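Local coordinates for xylose isomerase domain protein TIM barrel (Planctomyces limnophilus, PDB 3TVA) that binds a magnesium ion in a xylose isomerase-like TIM barrel and may act as an isomerase, at residues V35-V40 / G64-V69; H156-Q161 / G180-P185; E162-L167 / R201-Y206. All blocks are in the same frame, centred on the assembly; numbering follows the deposited sequence. Where two conformers were deposited one is given.

Overall arrangement
All three contacts belong to one TIM barrel, but they sample different layers of it. Interactions 1 and 2 each join neighbouring parallel strands of the barrel sheet and are buried, whereas interaction 3 pairs two helix ends at the surface. Interaction 1 combines a backbone ladder whose register shifts at T68 with valine and isoleucine packing; interaction 2 adds carboxylates that hold magnesium. The two meet inside the barrel, touching through Q39 and N182. Interaction 3 lies behind interaction 2, and I181 joins them. The chemistry of interaction 3 is sparse, a few methyl contacts and one long ion pair.

Interaction 1: residues V35-V40 / G64-V69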
ATOM      1  N   VAL A  35       9.919  -9.256 -12.991  1.00 34.27           N
ATOM      2  CA  VAL A  35       9.451  -9.513 -11.631  1.00 28.62           C
ATOM      3  C   VAL A  35       8.290 -10.503 -11.654  1.00 27.38           C
ATOM      4  O   VAL A  35       7.451 -10.456 -12.550  1.00 28.29           O
ATOM      5  CB  VAL A  35       9.066  -8.210 -10.878  1.00 34.55           C
ATOM      6  CG1 VAL A  35      10.215  -7.215 -10.956  1.00 36.32           C
ATOM      7  CG2 VAL A  35       7.794  -7.602 -11.448  1.00 32.10           C
ATOM      8  N   PRO A  36       8.284 -11.453 -10.706  1.00 26.35           N
ATOM      9  CA  PRO A  36       7.235 -12.474 -10.572  1.00 27.38           C
ATOM     10  C   PRO A  36       5.874 -11.982 -10.029  1.00 26.23           C
ATOM     11  O   PRO A  36       4.872 -12.667 -10.233  1.00 23.49           O
ATOM     12  CB  PRO A  36       7.863 -13.488  -9.604  1.00 27.81           C
ATOM     13  CG  PRO A  36       8.755 -12.637  -8.722  1.00 28.97           C
ATOM     14  CD  PRO A  36       9.329 -11.595  -9.670  1.00 28.27           C
ATOM     15  N   THR A  37       5.848 -10.867  -9.304  1.00 23.03           N
ATOM     16  CA  THR A  37       4.625 -10.440  -8.617  1.00 24.70           C
ATOM     17  C   THR A  37       4.415  -8.944  -8.764  1.00 23.79           C
ATOM     18  O   THR A  37       5.369  -8.198  -8.973  1.00 20.33           O
ATOM     19  CB  THR A  37       4.630 -10.728  -7.075  1.00 25.11           C
ATOM     20  OG1 THR A  37       5.599  -9.890  -6.433  1.00 30.18           O
ATOM     21  CG2 THR A  37       4.934 -12.173  -6.774  1.00 27.38           C
ATOM     22  N   VAL A  38       3.160  -8.515  -8.662  1.00 20.88           N
ATOM     23  CA  VAL A  38       2.844  -7.096  -8.627  1.00 16.38           C
ATOM     24  C   VAL A  38       1.714  -6.833  -7.638  1.00 17.36           C
ATOM     25  O   VAL A  38       0.920  -7.720  -7.322  1.00 21.21           O
ATOM     26  CB  VAL A  38       2.384  -6.556 -10.012  1.00 21.00           C
ATOM     27  CG1 VAL A  38       3.507  -6.625 -11.051  1.00 22.30           C
ATOM     28  CG2 VAL A  38       1.133  -7.290 -10.504  1.00 18.62           C
ATOM     29  N   GLN A  39       1.647  -5.597  -7.164  1.00 16.59           N
ATOM     30  CA  GLN A  39       0.424  -5.059  -6.600  1.00 19.20           C
ATOM     31  C   GLN A  39      -0.129  -4.133  -7.663  1.00 21.53           C
ATOM     32  O   GLN A  39       0.617  -3.567  -8.450  1.00 23.94           O
ATOM     33  CB  GLN A  39       0.692  -4.273  -5.320  1.00 16.89           C
ATOM     34  CG  GLN A  39       1.155  -5.140  -4.166  1.00 16.07           C
ATOM     35  CD  GLN A  39       1.220  -4.355  -2.878  1.00 21.20           C
ATOM     36  OE1 GLN A  39       0.686  -3.253  -2.797  1.00 24.49           O
ATOM     37  NE2 GLN A  39       1.874  -4.913  -1.862  1.00 19.81           N
ATOM     38  N   VAL A  40      -1.444  -4.011  -7.719  1.00 16.19           N
ATOM     39  CA  VAL A  40      -2.066  -3.262  -8.793  1.00 20.26           C
ATOM     40  C   VAL A  40      -3.025  -2.219  -8.246  1.00 25.23           C
ATOM     41  O   VAL A  40      -3.890  -2.531  -7.419  1.00 23.00           O
ATOM     42  CB  VAL A  40      -2.875  -4.205  -9.713  1.00 21.55           C
ATOM     43  CG1 VAL A  40      -3.410  -3.449 -10.909  1.00 27.48           C
ATOM     44  CG2 VAL A  40      -2.000  -5.360 -10.172  1.00 27.63           C
ATOM     45  N   GLY A  64       3.371 -14.400 -16.776  1.00 27.67           N
ATOM     46  CA  GLY A  64       3.996 -15.062 -15.639  1.00 27.49           C
ATOM     47  C   GLY A  64       3.969 -14.236 -14.353  1.00 31.05           C
ATOM     48  O   GLY A  64       4.866 -14.336 -13.515  1.00 32.56           O
ATOM     49  N   ILE A  65       2.937 -13.418 -14.181  1.00 22.96           N
ATOM     50  CA  ILE A  65       2.904 -12.506 -13.049  1.00 25.18           C
ATOM     51  C   ILE A  65       1.733 -12.777 -12.112  1.00 27.66           C
ATOM     52  O   ILE A  65       0.577 -12.866 -12.549  1.00 25.18           O
ATOM     53  CB  ILE A  65       2.842 -11.035 -13.523  1.00 25.99           C
ATOM     54  CG1 ILE A  65       4.180 -10.610 -14.134  1.00 29.93           C
ATOM     55  CG2 ILE A  65       2.437 -10.117 -12.375  1.00 26.55           C
ATOM     56  CD1 ILE A  65       4.146  -9.237 -14.790  1.00 29.57           C
ATOM     57  N   GLN A  66       2.040 -12.868 -10.821  1.00 24.46           N
ATOM     58  CA  GLN A  66       1.021 -13.042  -9.789  1.00 25.00           C
ATOM     59  C   GLN A  66       0.629 -11.698  -9.155  1.00 23.11           C
ATOM     60  O   GLN A  66       1.491 -10.914  -8.765  1.00 24.72           O
ATOM     61  CB  GLN A  66       1.538 -14.014  -8.716  1.00 26.95           C
ATOM     62  CG  GLN A  66       0.544 -14.330  -7.605  1.00 31.68           C
ATOM     63  CD  GLN A  66       1.207 -15.029  -6.400  1.00 42.41           C
ATOM     64  OE1 GLN A  66       2.401 -15.359  -6.425  1.00 43.52           O
ATOM     65  NE2 GLN A  66       0.429 -15.241  -5.340  1.00 40.64           N
ATOM     66  N   VAL A  67      -0.674 -11.447  -9.046  1.00 17.12           N
ATOM     67  CA  VAL A  67      -1.192 -10.215  -8.455  1.00 16.52           C
ATOM     68  C   VAL A  67      -1.479 -10.449  -6.978  1.00 18.85           C
ATOM     69  O   VAL A  67      -2.312 -11.275  -6.634  1.00 19.37           O
ATOM     70  CB  VAL A  67      -2.511  -9.799  -9.142  1.00 20.60           C
ATOM     71  CG1 VAL A  67      -3.044  -8.485  -8.543  1.00 18.46           C
ATOM     72  CG2 VAL A  67      -2.308  -9.688 -10.654  1.00 20.16           C
ATOM     73  N   THR A  68      -0.692  -9.813  -6.118  1.00 21.31           N
ATOM     74  CA  THR A  68      -0.786  -9.986  -4.669  1.00 20.76           C
ATOM     75  C   THR A  68      -1.796  -9.107  -3.909  1.00 21.62           C
ATOM     76  O   THR A  68      -2.397  -9.546  -2.944  1.00 18.92           O
ATOM     77  CB  THR A  68       0.607  -9.945  -4.026  1.00 21.28           C
ATOM     78  OG1 THR A  68       1.194  -8.661  -4.255  1.00 20.46           O
ATOM     79  CG2 THR A  68       1.504 -11.031  -4.659  1.00 20.13           C
ATOM     80  N   VAL A  69      -1.941  -7.855  -4.326  1.00 19.42           N
ATOM     81  CA  VAL A  69      -2.878  -6.934  -3.695  1.00 16.26           C
ATOM     82  C   VAL A  69      -3.440  -6.001  -4.767  1.00 18.17           C
ATOM     83  O   VAL A  69      -2.720  -5.580  -5.677  1.00 18.32           O
ATOM     84  CB  VAL A  69      -2.206  -6.033  -2.598  1.00 16.45           C
ATOM     85  CG1 VAL A  69      -3.253  -5.173  -1.906  1.00 14.79           C
ATOM     86  CG2 VAL A  69      -1.412  -6.845  -1.545  1.00 15.68           C
TER
HETATM   87  O   HOH W   1       4.798 -15.473 -10.598  1.00 32.25           O
HETATM   88  O   HOH W   2       3.799  -7.897  -5.192  1.00 23.45           O
HETATM   89  O   HOH W   3       2.121  -8.179  -1.609  1.00 25.63           O
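P36 and Q66 open a parallel ladder between 35-40 and 64-69: Q66 N donates to P36 O over 2.9 Å, V38 N to Q66 O, T68 N to V38 O, and V40 N to V69 O. Before the last bond 64-69 takes one extra residue at T68, which shifts the register. The T68 bond is close to linear at the carbonyl, with a C=O...N angle of 170°. One water donates to both P36 O and G64 O where the strands begin.

Round V38 and V67, V38 and I65 cross at about a right angle, V38 CG2 touching I65 CG2 at 3.6 Å; further along, V40 CG2 meets V67 CG1 at 3.7 Å. On the opposite face Q39 runs beside V69 in the same direction, its CG 3.8 Å from V69 CB, while T68 OG1 comes to 3.5 Å from Q39 CG. Extended beyond CG (chi2 -172°), Q39 carries its amide past V69, where OE1 bonds to H211, a magnesium ligand, and NE2 to N182. With an alanine here, H211 NE2 would probably lose its acceptor and N182 OD1 one of its partners, and the flank of V69 would be uncovered.

Water links T68 OG1 to T37 OG1, which also bonds I13 O. Strand 13-18 flanks 37-41, helix 27-32 covers V38 and I65, and helix 50-62, the crossover of this beta-alpha-beta unit, packs F56 on V40 and V67.

Interaction 2: residues H156-Q161 / G180-P185; sequences HLETGQ and GINFDP. With MG (magnesium ion), chain C.
E158 and N182 lie side by side and point the same way, with carboxylate and amide planes 23° apart. N182 ND2 donates to E158 OE1 over 2.8 Å, meeting that oxygen nearly along its C-O axis, although the bond is bent at the hydrogen. A bend in E158 at chi2 turns its carboxylate toward 180-185, and OE2 binds magnesium at 2.4 Å. D184 reaches the ion from the other segment, also at 2.4 Å through OD2; its carboxylate stands almost perpendicular to that of E158, the planes 86° apart. H211 and E259 add the remaining protein ligands.

E158 ends its strand and D184 follows the next one, so both sit at the C-terminal side of the barrel, the usual place for a TIM-barrel active site; helix 164-174 makes the beta-alpha-beta crossover between the two strands. Within the ladder L157 N bonds to G180 O and N182 N to L157 O, the latter donor standing above the carbonyl plane.

Past the strand ends T159 takes over: its OG1 accepts D184 N at 2.8 Å in a nearly straight bond (173°). D184 N-caps the following helix through OD1 and N187 N, while K213 bonds to OD2. S209 ties N182 OD1 to H156 ND1.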
ATOM      1  N   HIS A 156      -5.809  -4.764   3.582  1.00 13.11           N
ATOM      2  CA  HIS A 156      -4.524  -4.298   4.104  1.00 14.99           C
ATOM      3  C   HIS A 156      -4.522  -2.770   4.185  1.00 20.03           C
ATOM      4  O   HIS A 156      -4.586  -2.081   3.149  1.00 17.04           O
ATOM      5  CB  HIS A 156      -3.380  -4.745   3.180  1.00 12.55           C
ATOM      6  CG  HIS A 156      -3.237  -6.231   3.040  1.00  9.83           C
ATOM      7  ND1 HIS A 156      -2.233  -6.810   2.284  1.00 14.79           N
ATOM      8  CD2 HIS A 156      -3.954  -7.259   3.555  1.00 11.36           C
ATOM      9  CE1 HIS A 156      -2.352  -8.126   2.328  1.00 12.03           C
ATOM     10  NE2 HIS A 156      -3.388  -8.426   3.095  1.00 13.28           N
ATOM     11  N   LEU A 157      -4.452  -2.232   5.400  1.00 16.75           N
ATOM     12  CA  LEU A 157      -4.397  -0.779   5.579  1.00 14.77           C
ATOM     13  C   LEU A 157      -3.017  -0.280   5.225  1.00 16.58           C
ATOM     14  O   LEU A 157      -2.011  -0.763   5.743  1.00 18.63           O
ATOM     15  CB  LEU A 157      -4.714  -0.383   7.028  1.00 14.61           C
ATOM     16  CG  LEU A 157      -6.095  -0.798   7.518  1.00 17.16           C
ATOM     17  CD1 LEU A 157      -6.306  -0.480   9.010  1.00 19.77           C
ATOM     18  CD2 LEU A 157      -7.168  -0.122   6.656  1.00 16.31           C
ATOM     19  N   GLU A 158      -2.964   0.688   4.329  1.00 13.45           N
ATOM     20  CA  GLU A 158      -1.711   1.317   3.968  1.00 14.65           C
ATOM     21  C   GLU A 158      -1.245   2.234   5.114  1.00 18.69           C
ATOM     22  O   GLU A 158      -2.064   2.910   5.729  1.00 18.91           O
ATOM     23  CB  GLU A 158      -1.932   2.108   2.690  1.00 18.62           C
ATOM     24  CG  GLU A 158      -0.826   3.033   2.358  1.00 26.90           C
ATOM     25  CD  GLU A 158       0.384   2.320   1.800  1.00 32.25           C
ATOM     26  OE1 GLU A 158       0.392   1.084   1.628  1.00 33.56           O
ATOM     27  OE2 GLU A 158       1.344   3.034   1.548  1.00 36.06           O
ATOM     28  N   THR A 159       0.053   2.234   5.415  1.00 20.42           N
ATOM     29  CA  THR A 159       0.602   3.096   6.464  1.00 23.71           C
ATOM     30  C   THR A 159       0.290   4.562   6.212  1.00 24.98           C
ATOM     31  O   THR A 159       0.649   5.112   5.162  1.00 23.56           O
ATOM     32  CB  THR A 159       2.138   3.046   6.506  1.00 27.03           C
ATOM     33  OG1 THR A 159       2.582   1.701   6.607  1.00 22.46           O
ATOM     34  CG2 THR A 159       2.636   3.818   7.692  1.00 31.67           C
ATOM     35  N   GLY A 160      -0.345   5.181   7.206  1.00 28.31           N
ATOM     36  CA  GLY A 160      -0.861   6.540   7.137  1.00 30.34           C
ATOM     37  C   GLY A 160      -0.101   7.545   7.981  1.00 30.65           C
ATOM     38  O   GLY A 160       1.099   7.407   8.244  1.00 30.38           O
ATOM     39  N   GLN A 161      -0.819   8.580   8.390  1.00 32.16           N
ATOM     40  CA  GLN A 161      -0.269   9.594   9.282  1.00 39.98           C
ATOM     41  C   GLN A 161      -0.366   9.193  10.758  1.00 31.95           C
ATOM     42  O   GLN A 161       0.259   9.822  11.618  1.00 29.73           O
ATOM     43  CB  GLN A 161      -0.979  10.929   9.057  1.00 46.44           C
ATOM     44  CG  GLN A 161      -0.284  12.145   9.669  1.00 56.97           C
ATOM     45  CD  GLN A 161      -0.907  12.582  10.994  1.00 63.46           C
ATOM     46  OE1 GLN A 161      -1.812  11.927  11.526  1.00 57.93           O
ATOM     47  NE2 GLN A 161      -0.420  13.700  11.527  1.00 70.57           N
ATOM     48  N   GLY A 180      -5.498  -6.292   8.130  1.00 13.88           N
ATOM     49  CA  GLY A 180      -4.054  -6.315   8.211  1.00 13.80           C
ATOM     50  C   GLY A 180      -3.485  -5.011   7.692  1.00 15.39           C
ATOM     51  O   GLY A 180      -4.213  -4.037   7.463  1.00 12.56           O
ATOM     52  N   ILE A 181      -2.168  -4.976   7.571  1.00 15.46           N
ATOM     53  CA  ILE A 181      -1.446  -3.770   7.188  1.00 16.23           C
ATOM     54  C   ILE A 181      -0.608  -4.013   5.939  1.00 16.60           C
ATOM     55  O   ILE A 181       0.028  -5.071   5.809  1.00 14.75           O
ATOM     56  CB  ILE A 181      -0.504  -3.354   8.336  1.00 16.18           C
ATOM     57  CG1 ILE A 181      -1.320  -2.822   9.524  1.00 10.88           C
ATOM     58  CG2 ILE A 181       0.545  -2.321   7.865  1.00 15.84           C
ATOM     59  CD1 ILE A 181      -0.476  -2.616  10.767  1.00 12.89           C
ATOM     60  N   ASN A 182      -0.636  -3.063   5.006  1.00 14.23           N
ATOM     61  CA  ASN A 182       0.427  -2.972   4.012  1.00 15.25           C
ATOM     62  C   ASN A 182       1.431  -1.957   4.525  1.00 17.58           C
ATOM     63  O   ASN A 182       1.160  -0.744   4.526  1.00 15.37           O
ATOM     64  CB  ASN A 182      -0.091  -2.510   2.645  1.00 13.50           C
ATOM     65  CG  ASN A 182       1.011  -2.518   1.584  1.00 20.77           C
ATOM     66  OD1 ASN A 182       1.313  -3.561   0.989  1.00 18.85           O
ATOM     67  ND2 ASN A 182       1.636  -1.360   1.359  1.00 19.07           N
ATOM     68  N   PHE A 183       2.604  -2.430   4.923  1.00 15.13           N
ATOM     69  CA  PHE A 183       3.540  -1.538   5.589  1.00 15.65           C
ATOM     70  C   PHE A 183       4.382  -0.750   4.586  1.00 16.49           C
ATOM     71  O   PHE A 183       5.009  -1.328   3.682  1.00 15.16           O
ATOM     72  CB  PHE A 183       4.442  -2.289   6.579  1.00 13.90           C
ATOM     73  CG  PHE A 183       5.191  -1.365   7.514  1.00 16.99           C
ATOM     74  CD1 PHE A 183       6.480  -0.957   7.224  1.00 13.68           C
ATOM     75  CD2 PHE A 183       4.578  -0.872   8.664  1.00 16.92           C
ATOM     76  CE1 PHE A 183       7.161  -0.079   8.071  1.00 15.89           C
ATOM     77  CE2 PHE A 183       5.248   0.003   9.520  1.00 19.42           C
ATOM     78  CZ  PHE A 183       6.534   0.403   9.224  1.00 16.34           C
ATOM     79  N   ASP A 184       4.371   0.570   4.744  1.00 13.57           N
ATOM     80  CA  ASP A 184       5.171   1.479   3.913  1.00 16.50           C
ATOM     81  C   ASP A 184       6.014   2.420   4.776  1.00 17.14           C
ATOM     82  O   ASP A 184       5.515   3.417   5.276  1.00 20.97           O
ATOM     83  CB  ASP A 184       4.319   2.288   2.930  1.00 17.12           C
ATOM     84  CG  ASP A 184       5.174   3.165   2.003  1.00 22.15           C
ATOM     85  OD1 ASP A 184       6.287   3.586   2.374  1.00 19.82           O
ATOM     86  OD2 ASP A 184       4.757   3.432   0.871  1.00 19.60           O
ATOM     87  N   PRO A 185       7.281   2.077   5.001  1.00 19.95           N
ATOM     88  CA  PRO A 185       8.099   2.905   5.902  1.00 19.32           C
ATOM     89  C   PRO A 185       8.310   4.349   5.413  1.00 22.30           C
ATOM     90  O   PRO A 185       8.444   5.253   6.241  1.00 21.26           O
ATOM     91  CB  PRO A 185       9.423   2.151   5.948  1.00 17.80           C
ATOM     92  CG  PRO A 185       9.507   1.473   4.598  1.00 21.14           C
ATOM     93  CD  PRO A 185       8.089   1.162   4.176  1.00 19.27           C
TER
HETATM   94 MG    MG C 291       2.834   2.719  -0.349  1.00  7.92          MG

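Interaction 3: residues E162-L167 / R201-Y206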
ATOM      1  N   GLU A 162      -1.125   8.143  11.052  1.00 21.67           N
ATOM      2  CA  GLU A 162      -1.298   7.720  12.438  1.00 27.98           C
ATOM      3  C   GLU A 162       0.025   7.256  13.012  1.00 28.32           C
ATOM      4  O   GLU A 162       0.827   6.616  12.334  1.00 28.51           O
ATOM      5  CB  GLU A 162      -2.291   6.552  12.570  1.00 30.64           C
ATOM      6  CG  GLU A 162      -3.674   6.862  12.103  1.00 36.99           C
ATOM      7  CD  GLU A 162      -3.726   7.026  10.604  1.00 41.62           C
ATOM      8  OE1 GLU A 162      -4.256   8.064  10.141  1.00 45.09           O
ATOM      9  OE2 GLU A 162      -3.198   6.127   9.905  1.00 38.63           O
ATOM     10  N   SER A 163       0.220   7.539  14.285  1.00 26.32           N
ATOM     11  CA  SER A 163       1.287   6.897  15.030  1.00 28.33           C
ATOM     12  C   SER A 163       0.984   5.392  15.083  1.00 27.98           C
ATOM     13  O   SER A 163      -0.165   4.972  14.905  1.00 25.56           O
ATOM     14  CB  SER A 163       1.310   7.461  16.438  1.00 27.49           C
ATOM     15  OG  SER A 163       0.186   6.978  17.145  1.00 29.45           O
ATOM     16  N   ALA A 164       2.011   4.572  15.285  1.00 27.29           N
ATOM     17  CA  ALA A 164       1.807   3.126  15.385  1.00 26.29           C
ATOM     18  C   ALA A 164       0.822   2.777  16.511  1.00 24.46           C
ATOM     19  O   ALA A 164       0.004   1.878  16.364  1.00 25.32           O
ATOM     20  CB  ALA A 164       3.152   2.392  15.583  1.00 25.66           C
ATOM     21  N   ASP A 165       0.892   3.501  17.625  1.00 23.26           N
ATOM     22  CA  ASP A 165      -0.017   3.256  18.745  1.00 23.17           C
ATOM     23  C   ASP A 165      -1.504   3.468  18.369  1.00 24.83           C
ATOM     24  O   ASP A 165      -2.362   2.652  18.727  1.00 22.02           O
ATOM     25  CB  ASP A 165       0.354   4.138  19.949  1.00 33.38           C
ATOM     26  CG  ASP A 165       1.643   3.675  20.656  1.00 43.80           C
ATOM     27  OD1 ASP A 165       2.051   2.499  20.504  1.00 40.21           O
ATOM     28  OD2 ASP A 165       2.249   4.496  21.375  1.00 50.48           O
ATOM     29  N   HIS A 166      -1.788   4.554  17.646  0.59 22.11           N
ATOM     30  CA  HIS A 166      -3.150   4.915  17.231  0.59 21.87           C
ATOM     31  C   HIS A 166      -3.673   3.870  16.246  0.59 21.98           C
ATOM     32  O   HIS A 166      -4.818   3.433  16.331  0.59 23.33           O
ATOM     33  CB  HIS A 166      -3.127   6.310  16.581  0.59 22.37           C
ATOM     34  CG  HIS A 166      -4.476   6.944  16.391  0.59 24.59           C
ATOM     35  ND1 HIS A 166      -5.610   6.535  17.062  0.59 27.15           N
ATOM     36  CD2 HIS A 166      -4.862   7.981  15.607  0.59 26.91           C
ATOM     37  CE1 HIS A 166      -6.634   7.289  16.695  0.59 24.09           C
ATOM     38  NE2 HIS A 166      -6.207   8.168  15.809  0.59 26.74           N
ATOM     39  N   LEU A 167      -2.814   3.463  15.317  1.00 20.95           N
ATOM     40  CA  LEU A 167      -3.157   2.438  14.336  1.00 22.60           C
ATOM     41  C   LEU A 167      -3.479   1.094  15.005  1.00 23.22           C
ATOM     42  O   LEU A 167      -4.441   0.417  14.641  1.00 22.81           O
ATOM     43  CB  LEU A 167      -2.009   2.251  13.346  1.00 23.62           C
ATOM     44  CG  LEU A 167      -2.191   1.132  12.311  1.00 23.31           C
ATOM     45  CD1 LEU A 167      -3.414   1.372  11.432  1.00 19.15           C
ATOM     46  CD2 LEU A 167      -0.939   1.008  11.453  1.00 26.25           C
ATOM     47  N   ARG A 201       8.192  -2.762  14.182  1.00 17.98           N
ATOM     48  CA  ARG A 201       8.269  -3.691  15.304  1.00 14.72           C
ATOM     49  C   ARG A 201       6.963  -3.702  16.091  1.00 17.34           C
ATOM     50  O   ARG A 201       6.496  -4.751  16.508  1.00 19.99           O
ATOM     51  CB  ARG A 201       9.403  -3.332  16.255  1.00 16.57           C
ATOM     52  CG  ARG A 201      10.810  -3.541  15.703  1.00 20.53           C
ATOM     53  CD  ARG A 201      11.830  -3.387  16.827  1.00 25.79           C
ATOM     54  NE  ARG A 201      13.118  -3.913  16.401  1.00 35.23           N
ATOM     55  CZ  ARG A 201      13.454  -5.193  16.489  1.00 32.35           C
ATOM     56  NH1 ARG A 201      12.613  -6.063  17.022  1.00 33.43           N
ATOM     57  NH2 ARG A 201      14.633  -5.593  16.052  1.00 33.63           N
ATOM     58  N   LYS A 202       6.381  -2.527  16.311  1.00 19.77           N
ATOM     59  CA  LYS A 202       5.167  -2.432  17.112  1.00 21.67           C
ATOM     60  C   LYS A 202       3.980  -3.110  16.435  1.00 19.30           C
ATOM     61  O   LYS A 202       3.138  -3.702  17.108  1.00 21.50           O
ATOM     62  CB  LYS A 202       4.816  -0.968  17.385  1.00 28.90           C
ATOM     63  CG  LYS A 202       5.575  -0.347  18.539  1.00 37.49           C
ATOM     64  CD  LYS A 202       5.176   1.114  18.709  1.00 44.33           C
ATOM     65  CE  LYS A 202       5.696   1.700  20.011  1.00 52.07           C
ATOM     66  NZ  LYS A 202       5.429   3.168  20.100  1.00 56.07           N
ATOM     67  N   VAL A 203       3.885  -2.979  15.113  1.00 14.37           N
ATOM     68  CA  VAL A 203       2.718  -3.486  14.379  1.00 16.93           C
ATOM     69  C   VAL A 203       2.898  -4.867  13.750  1.00 15.92           C
ATOM     70  O   VAL A 203       2.044  -5.309  12.976  1.00 15.19           O
ATOM     71  CB  VAL A 203       2.151  -2.466  13.360  1.00 17.05           C
ATOM     72  CG1 VAL A 203       1.830  -1.150  14.070  1.00 16.97           C
ATOM     73  CG2 VAL A 203       3.113  -2.257  12.178  1.00 11.01           C
ATOM     74  N   ALA A 204       4.027  -5.506  14.054  1.00 16.71           N
ATOM     75  CA  ALA A 204       4.500  -6.691  13.342  1.00 15.61           C
ATOM     76  C   ALA A 204       3.423  -7.760  13.103  1.00 16.15           C
ATOM     77  O   ALA A 204       3.327  -8.304  12.002  1.00 15.76           O
ATOM     78  CB  ALA A 204       5.693  -7.312  14.103  1.00 13.26           C
ATOM     79  N   ARG A 205       2.608  -8.048  14.117  1.00 14.94           N
ATOM     80  CA  ARG A 205       1.653  -9.158  14.014  1.00 13.74           C
ATOM     81  C   ARG A 205       0.549  -8.909  12.986  1.00 14.97           C
ATOM     82  O   ARG A 205      -0.141  -9.851  12.577  1.00 16.98           O
ATOM     83  CB  ARG A 205       1.051  -9.518  15.384  1.00 10.61           C
ATOM     84  CG  ARG A 205       0.133  -8.443  15.989  1.00 12.29           C
ATOM     85  CD  ARG A 205      -0.168  -8.793  17.449  1.00 13.29           C
ATOM     86  NE  ARG A 205      -0.956  -7.770  18.151  1.00 17.05           N
ATOM     87  CZ  ARG A 205      -0.423  -6.706  18.746  1.00 18.91           C
ATOM     88  NH1 ARG A 205       0.897  -6.510  18.692  1.00 16.81           N
ATOM     89  NH2 ARG A 205      -1.196  -5.832  19.384  1.00 14.78           N
ATOM     90  N   TYR A 206       0.352  -7.644  12.595  1.00 13.00           N
ATOM     91  CA  TYR A 206      -0.640  -7.309  11.568  1.00 12.27           C
ATOM     92  C   TYR A 206      -0.095  -7.111  10.150  1.00 11.70           C
ATOM     93  O   TYR A 206      -0.873  -6.850   9.238  1.00 13.26           O
ATOM     94  CB  TYR A 206      -1.464  -6.073  11.988  1.00 13.43           C
ATOM     95  CG  TYR A 206      -2.097  -6.217  13.346  1.00 14.98           C
ATOM     96  CD1 TYR A 206      -3.042  -7.217  13.585  1.00 16.12           C
ATOM     97  CD2 TYR A 206      -1.764  -5.353  14.398  1.00 15.39           C
ATOM     98  CE1 TYR A 206      -3.641  -7.366  14.831  1.00 14.26           C
ATOM     99  CE2 TYR A 206      -2.381  -5.485  15.669  1.00 13.52           C
ATOM    100  CZ  TYR A 206      -3.307  -6.505  15.867  1.00 17.52           C
ATOM    101  OH  TYR A 206      -3.904  -6.673  17.095  1.00 18.45           O
TER
HETATM  102  O   HOH W   4       3.513   5.057  18.455  1.00 32.40           O
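A164 presents its methyl to the end of helix 196-203, where CB lies 4.1 Å from V203 CG1 and 3.9 Å from K202 CD. This is the closer-packed half of a small interface. Here V203 CG1 is the branch that points across, set anti to its own carbonyl carbon (chi1 -55°), and L167 CD2 approaches it more distantly at 4.4 Å. Beneath them I181 of the barrel strand fills in between L167 and V203, so the helix contact is continuous with the packing of the wall.

The outer half is looser and wet. K202 stretches out beyond CG past A164 and brings NZ to D165 OD1 at 3.5 Å, a weak hydrogen bond within a salt bridge, the two side chains slanting across one another. A water accepts from both K202 NZ and D165 N, each at 3.2 Å, and thus spans the charged rim alongside the direct pair.

S163 is the N-cap of helix 164-174, its OG accepting H166 N. This first turn rests beside K202 and V203, with helices 164-174 and 196-203 both leaning on strand 179-183: the outer helical layer packed round a beta barrel that characterises the TIM-barrel fold.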